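Local coordinates for DnaJ homolog dnj-2 (Caenorhabditis elegans, PDB 2QSA), which is a DNAJC25-family Hsp40 protein whose N-terminal J domain, the crystallised fragment, probably recruits and stimulates Hsp70 chaperones, at residues A[10-22]-A[59-71]. Numbering follows the deposited sequence.
Sequences LYCGLENCYDVLE and EERFRVIATAYET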
loop_
_atom_site.group_PDB
_atom_site.type_symbol
_atom_site.label_atom_id
_atom_site.label_comp_id
_atom_site.label_asym_id
_atom_site.label_seq_id
_atom_site.Cartn_x
_atom_site.Cartn_y
_atom_site.Cartn_z
ATOM N N LEU A 10 6.635 1.063 7.733
ATOM C CA LEU A 10 5.260 1.624 7.695
ATOM C C LEU A 10 4.613 1.462 6.316
ATOM O O LEU A 10 5.272 1.611 5.292
ATOM C CB LEU A 10 5.247 3.117 8.074
ATOM C CG LEU A 10 5.892 3.536 9.404
ATOM C CD1 LEU A 10 5.839 5.051 9.553
ATOM C CD2 LEU A 10 5.217 2.869 10.558
ATOM N N TYR A 11 3.307 1.177 6.315
ATOM C CA TYR A 11 2.527 1.206 5.068
ATOM C C TYR A 11 3.191 0.348 3.977
ATOM O O TYR A 11 3.509 -0.827 4.241
ATOM C CB TYR A 11 2.346 2.676 4.638
ATOM C CG TYR A 11 1.597 3.478 5.693
ATOM C CD1 TYR A 11 0.250 3.184 5.973
ATOM C CD2 TYR A 11 2.220 4.516 6.416
ATOM C CE1 TYR A 11 -0.477 3.914 6.927
ATOM C CE2 TYR A 11 1.498 5.244 7.386
ATOM C CZ TYR A 11 0.168 4.953 7.613
ATOM O OH TYR A 11 -0.529 5.672 8.552
ATOM N N CYS A 12 3.369 0.906 2.767
ATOM C CA CYS A 12 3.971 0.129 1.658
ATOM C C CYS A 12 5.510 0.236 1.634
ATOM O O CYS A 12 6.130 -0.021 0.583
ATOM C CB CYS A 12 3.392 0.570 0.297
ATOM S SG CYS A 12 1.587 0.284 0.264
ATOM N N GLY A 13 6.099 0.581 2.775
ATOM C CA GLY A 13 7.553 0.584 2.924
ATOM C C GLY A 13 8.196 1.663 2.085
ATOM O O GLY A 13 7.782 2.840 2.180
ATOM N N LEU A 14 9.172 1.282 1.235
ATOM C CA LEU A 14 9.841 2.286 0.397
ATOM C C LEU A 14 9.163 2.537 -0.973
ATOM O O LEU A 14 9.693 3.273 -1.824
ATOM C CB LEU A 14 11.343 1.981 0.301
ATOM C CG LEU A 14 11.995 2.021 1.698
ATOM C CD1 LEU A 14 13.524 1.796 1.488
ATOM C CD2 LEU A 14 11.734 3.346 2.432
ATOM N N GLU A 15 7.935 2.015 -1.131
ATOM C CA GLU A 15 7.066 2.411 -2.233
ATOM C C GLU A 15 5.926 3.212 -1.695
ATOM O O GLU A 15 5.482 3.009 -0.547
ATOM C CB GLU A 15 6.449 1.178 -2.937
ATOM C CG GLU A 15 7.482 0.422 -3.749
ATOM C CD GLU A 15 6.838 -0.800 -4.395
ATOM O OE1 GLU A 15 6.690 -1.799 -3.665
ATOM O OE2 GLU A 15 6.446 -0.706 -5.588
ATOM N N ASN A 16 5.465 4.126 -2.538
ATOM C CA ASN A 16 4.243 4.907 -2.237
ATOM C C ASN A 16 3.017 4.033 -2.571
ATOM O O ASN A 16 2.940 3.400 -3.648
ATOM C CB ASN A 16 4.303 6.177 -3.105
ATOM C CG ASN A 16 3.056 7.043 -2.977
ATOM O OD1 ASN A 16 1.930 6.553 -2.967
ATOM N ND2 ASN A 16 3.262 8.352 -2.946
ATOM N N CYS A 17 2.088 3.863 -1.615
ATOM C CA CYS A 17 0.945 2.935 -1.845
ATOM C C CYS A 17 0.070 3.329 -3.064
ATOM O O CYS A 17 -0.515 2.435 -3.728
ATOM C CB CYS A 17 0.025 2.856 -0.607
ATOM S SG CYS A 17 0.772 2.177 0.880
ATOM N N TYR A 18 -0.066 4.644 -3.311
ATOM C CA TYR A 18 -0.782 5.055 -4.555
ATOM C C TYR A 18 -0.046 4.488 -5.785
ATOM O O TYR A 18 -0.689 3.968 -6.704
ATOM C CB TYR A 18 -0.855 6.554 -4.674
ATOM C CG TYR A 18 -1.727 7.221 -3.669
ATOM C CD1 TYR A 18 -3.130 7.300 -3.858
ATOM C CD2 TYR A 18 -1.179 7.795 -2.523
ATOM C CE1 TYR A 18 -3.949 7.990 -2.927
ATOM C CE2 TYR A 18 -1.988 8.504 -1.586
ATOM C CZ TYR A 18 -3.375 8.564 -1.794
ATOM O OH TYR A 18 -4.168 9.253 -0.888
ATOM N N ASP A 19 1.281 4.586 -5.804
ATOM C CA ASP A 19 2.055 4.070 -6.955
ATOM C C ASP A 19 1.942 2.559 -7.069
ATOM O O ASP A 19 1.893 2.033 -8.169
ATOM C CB ASP A 19 3.530 4.427 -6.822
ATOM C CG ASP A 19 3.783 5.938 -6.893
ATOM O OD1 ASP A 19 2.914 6.673 -7.351
ATOM O OD2 ASP A 19 4.920 6.350 -6.548
ATOM N N VAL A 20 1.911 1.876 -5.917
ATOM C CA VAL A 20 1.777 0.417 -5.937
ATOM C C VAL A 20 0.546 -0.055 -6.732
ATOM O O VAL A 20 0.609 -1.023 -7.492
ATOM C CB VAL A 20 1.722 -0.180 -4.480
ATOM C CG1 VAL A 20 1.361 -1.679 -4.513
ATOM C CG2 VAL A 20 3.074 0.024 -3.775
ATOM N N LEU A 21 -0.564 0.652 -6.534
ATOM C CA LEU A 21 -1.793 0.348 -7.249
ATOM C C LEU A 21 -1.990 1.130 -8.548
ATOM O O LEU A 21 -3.025 0.975 -9.204
ATOM C CB LEU A 21 -2.983 0.548 -6.299
ATOM C CG LEU A 21 -2.969 -0.393 -5.071
ATOM C CD1 LEU A 21 -4.206 -0.083 -4.173
ATOM C CD2 LEU A 21 -3.009 -1.867 -5.482
ATOM N N GLU A 22 -0.998 1.932 -8.929
ATOM C CA GLU A 22 -1.039 2.763 -10.148
ATOM C C GLU A 22 -2.298 3.649 -10.139
ATOM O O GLU A 22 -2.980 3.809 -11.156
ATOM C CB GLU A 22 -0.911 1.874 -11.415
ATOM C CG GLU A 22 0.344 0.945 -11.383
ATOM C CD GLU A 22 0.382 -0.187 -12.468
ATOM O OE1 GLU A 22 -0.671 -0.649 -12.972
ATOM O OE2 GLU A 22 1.506 -0.660 -12.769
ATOM N N GLU A 59 3.423 -14.360 -3.883
ATOM C CA GLU A 59 2.866 -14.014 -2.546
ATOM C C GLU A 59 3.530 -12.776 -1.948
ATOM O O GLU A 59 2.855 -11.907 -1.370
ATOM C CB GLU A 59 2.949 -15.197 -1.568
ATOM C CG GLU A 59 2.010 -16.279 -1.971
ATOM C CD GLU A 59 2.091 -17.530 -1.116
ATOM O OE1 GLU A 59 2.366 -17.406 0.101
ATOM O OE2 GLU A 59 1.867 -18.633 -1.683
ATOM N N GLU A 60 4.842 -12.705 -2.115
ATOM C CA GLU A 60 5.638 -11.564 -1.656
ATOM C C GLU A 60 5.081 -10.280 -2.258
ATOM O O GLU A 60 4.834 -9.305 -1.550
ATOM C CB GLU A 60 7.098 -11.706 -2.101
ATOM C CG GLU A 60 8.000 -12.485 -1.176
ATOM C CD GLU A 60 9.396 -12.718 -1.777
ATOM O OE1 GLU A 60 9.984 -11.782 -2.397
ATOM O OE2 GLU A 60 9.913 -13.847 -1.620
ATOM N N ARG A 61 4.856 -10.277 -3.566
ATOM C CA ARG A 61 4.361 -9.028 -4.169
ATOM C C ARG A 61 2.879 -8.785 -3.797
ATOM O O ARG A 61 2.439 -7.638 -3.534
ATOM C CB ARG A 61 4.514 -9.077 -5.680
ATOM C CG ARG A 61 4.149 -7.780 -6.399
ATOM C CD ARG A 61 5.033 -6.601 -5.866
ATOM N NE ARG A 61 4.682 -5.318 -6.468
ATOM C CZ ARG A 61 5.041 -4.158 -5.900
ATOM N NH1 ARG A 61 5.761 -4.217 -4.745
ATOM N NH2 ARG A 61 4.724 -2.967 -6.422
ATOM N N PHE A 62 2.120 -9.869 -3.810
ATOM C CA PHE A 62 0.697 -9.804 -3.458
ATOM C C PHE A 62 0.498 -9.102 -2.105
ATOM O O PHE A 62 -0.444 -8.277 -1.945
ATOM C CB PHE A 62 0.102 -11.217 -3.421
ATOM C CG PHE A 62 -1.415 -11.230 -3.306
ATOM C CD1 PHE A 62 -2.192 -11.412 -4.430
ATOM C CD2 PHE A 62 -2.046 -11.021 -2.079
ATOM C CE1 PHE A 62 -3.630 -11.443 -4.342
ATOM C CE2 PHE A 62 -3.463 -11.034 -1.958
ATOM C CZ PHE A 62 -4.250 -11.254 -3.107
ATOM N N ARG A 63 1.370 -9.422 -1.134
ATOM C CA ARG A 63 1.318 -8.764 0.174
ATOM C C ARG A 63 1.398 -7.245 0.078
ATOM O O ARG A 63 0.694 -6.540 0.790
ATOM C CB ARG A 63 2.422 -9.304 1.106
ATOM C CG ARG A 63 2.072 -10.687 1.682
ATOM C CD ARG A 63 3.014 -11.054 2.842
ATOM N NE ARG A 63 4.370 -11.419 2.397
ATOM C CZ ARG A 63 4.734 -12.650 2.016
ATOM N NH1 ARG A 63 3.846 -13.632 1.985
ATOM N NH2 ARG A 63 5.983 -12.893 1.625
ATOM N N VAL A 64 2.268 -6.747 -0.792
ATOM C CA VAL A 64 2.350 -5.279 -0.949
ATOM C C VAL A 64 1.062 -4.699 -1.558
ATOM O O VAL A 64 0.588 -3.620 -1.133
ATOM C CB VAL A 64 3.597 -4.885 -1.766
ATOM C CG1 VAL A 64 3.758 -3.354 -1.732
ATOM C CG2 VAL A 64 4.849 -5.612 -1.154
ATOM N N ILE A 65 0.557 -5.355 -2.615
ATOM C CA ILE A 65 -0.686 -4.951 -3.262
ATOM C C ILE A 65 -1.804 -4.852 -2.205
ATOM O O ILE A 65 -2.519 -3.850 -2.142
ATOM C CB ILE A 65 -1.054 -5.922 -4.402
ATOM C CG1 ILE A 65 -0.015 -5.752 -5.532
ATOM C CG2 ILE A 65 -2.469 -5.669 -4.877
ATOM C CD1 ILE A 65 0.271 -7.043 -6.297
ATOM N N ALA A 66 -1.920 -5.877 -1.363
ATOM C CA ALA A 66 -2.988 -5.926 -0.346
ATOM C C ALA A 66 -2.760 -4.812 0.689
ATOM O O ALA A 66 -3.740 -4.170 1.111
ATOM C CB ALA A 66 -3.003 -7.273 0.299
ATOM N N THR A 67 -1.514 -4.591 1.128
ATOM C CA THR A 67 -1.219 -3.495 2.067
ATOM C C THR A 67 -1.628 -2.134 1.469
ATOM O O THR A 67 -2.232 -1.312 2.172
ATOM C CB THR A 67 0.249 -3.481 2.415
ATOM O OG1 THR A 67 0.516 -4.652 3.191
ATOM C CG2 THR A 67 0.596 -2.287 3.259
ATOM N N ALA A 68 -1.324 -1.925 0.172
ATOM C CA ALA A 68 -1.676 -0.635 -0.459
ATOM C C ALA A 68 -3.186 -0.470 -0.435
ATOM O O ALA A 68 -3.685 0.614 -0.169
ATOM C CB ALA A 68 -1.158 -0.576 -1.902
ATOM N N TYR A 69 -3.913 -1.539 -0.721
ATOM C CA TYR A 69 -5.388 -1.387 -0.788
ATOM C C TYR A 69 -5.952 -1.136 0.610
ATOM O O TYR A 69 -6.836 -0.298 0.756
ATOM C CB TYR A 69 -5.996 -2.636 -1.397
ATOM C CG TYR A 69 -7.479 -2.547 -1.650
ATOM C CD1 TYR A 69 -8.032 -1.476 -2.371
ATOM C CD2 TYR A 69 -8.337 -3.581 -1.264
ATOM C CE1 TYR A 69 -9.407 -1.392 -2.675
ATOM C CE2 TYR A 69 -9.741 -3.511 -1.578
ATOM C CZ TYR A 69 -10.262 -2.405 -2.282
ATOM O OH TYR A 69 -11.614 -2.334 -2.587
ATOM N N GLU A 70 -5.449 -1.871 1.610
ATOM C CA GLU A 70 -5.912 -1.692 2.992
ATOM C C GLU A 70 -5.655 -0.280 3.497
ATOM O O GLU A 70 -6.486 0.288 4.199
ATOM C CB GLU A 70 -5.278 -2.740 3.898
ATOM C CG GLU A 70 -5.769 -4.149 3.573
ATOM C CD GLU A 70 -4.913 -5.270 4.181
ATOM O OE1 GLU A 70 -3.943 -4.946 4.911
ATOM O OE2 GLU A 70 -5.211 -6.480 3.930
ATOM N N THR A 71 -4.509 0.287 3.120
ATOM C CA THR A 71 -4.142 1.639 3.543
ATOM C C THR A 71 -5.041 2.678 2.887
ATOM O O THR A 71 -5.430 3.649 3.549
ATOM C CB THR A 71 -2.694 1.903 3.133
ATOM O OG1 THR A 71 -1.860 0.928 3.818
ATOM C CG2 THR A 71 -2.253 3.354 3.462
HETATM O O HOH W 1 2.697 -2.487 -8.395
#
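The guanidinium of Arg-61 meets the carboxylate of Glu-15 end-on, their planes only 23° apart. At the guanidinium edge NH1 gives a nearly straight 2.8 Å bond to OE1 of Glu-15, in plane, while OE2, tilted out of the guanidinium plane, takes a more bent bond from NH2, completing the salt bridge; both oxygens use their syn lone pairs. In the same plane, but on the NE side of NH2, a water accepts from Arg-61 NH2 and donates to Val-20 O, probably helping to hold this orientation. Arg-61 bends about its CB-CG bond (chi2 58°), which brings its end toward the 10-22 segment. With an alanine in place of Glu-15, Arg-61 would probably lose its paired carboxylate and be freer to turn away from Val-20. The Tyr-11 ring has Thr-71 OG1 at its edge, in plane, and CG2 of that threonine 3.5 Å from its CD1; the rings of Tyr-81 and Tyr-98 meet it edge-to-face.

Between these ends the packing centres on Ala-68. The disulfide of Cys-12 and Cys-17 lies over it, with Cys-12 SG 3.6 Å from Ala-68 CB, and Leu-21 CG comes to 3.7 Å from the same methyl. Val-20 is a knob among Arg-61, Val-64, Ile-65 and Ala-68: CG1, anti to the backbone N (chi1 171°), packs on Ala-68 CB, and CG2 on Val-64 CG1. Leu-21 CD1 lies 3.8 Å from Tyr-69 N, and the Leu-21 side chain also touches Leu-33 of helix 30-43. Such docking of short helix 17-20 on the long helices 30-43 and 52-73 is characteristic of the J-domain fold.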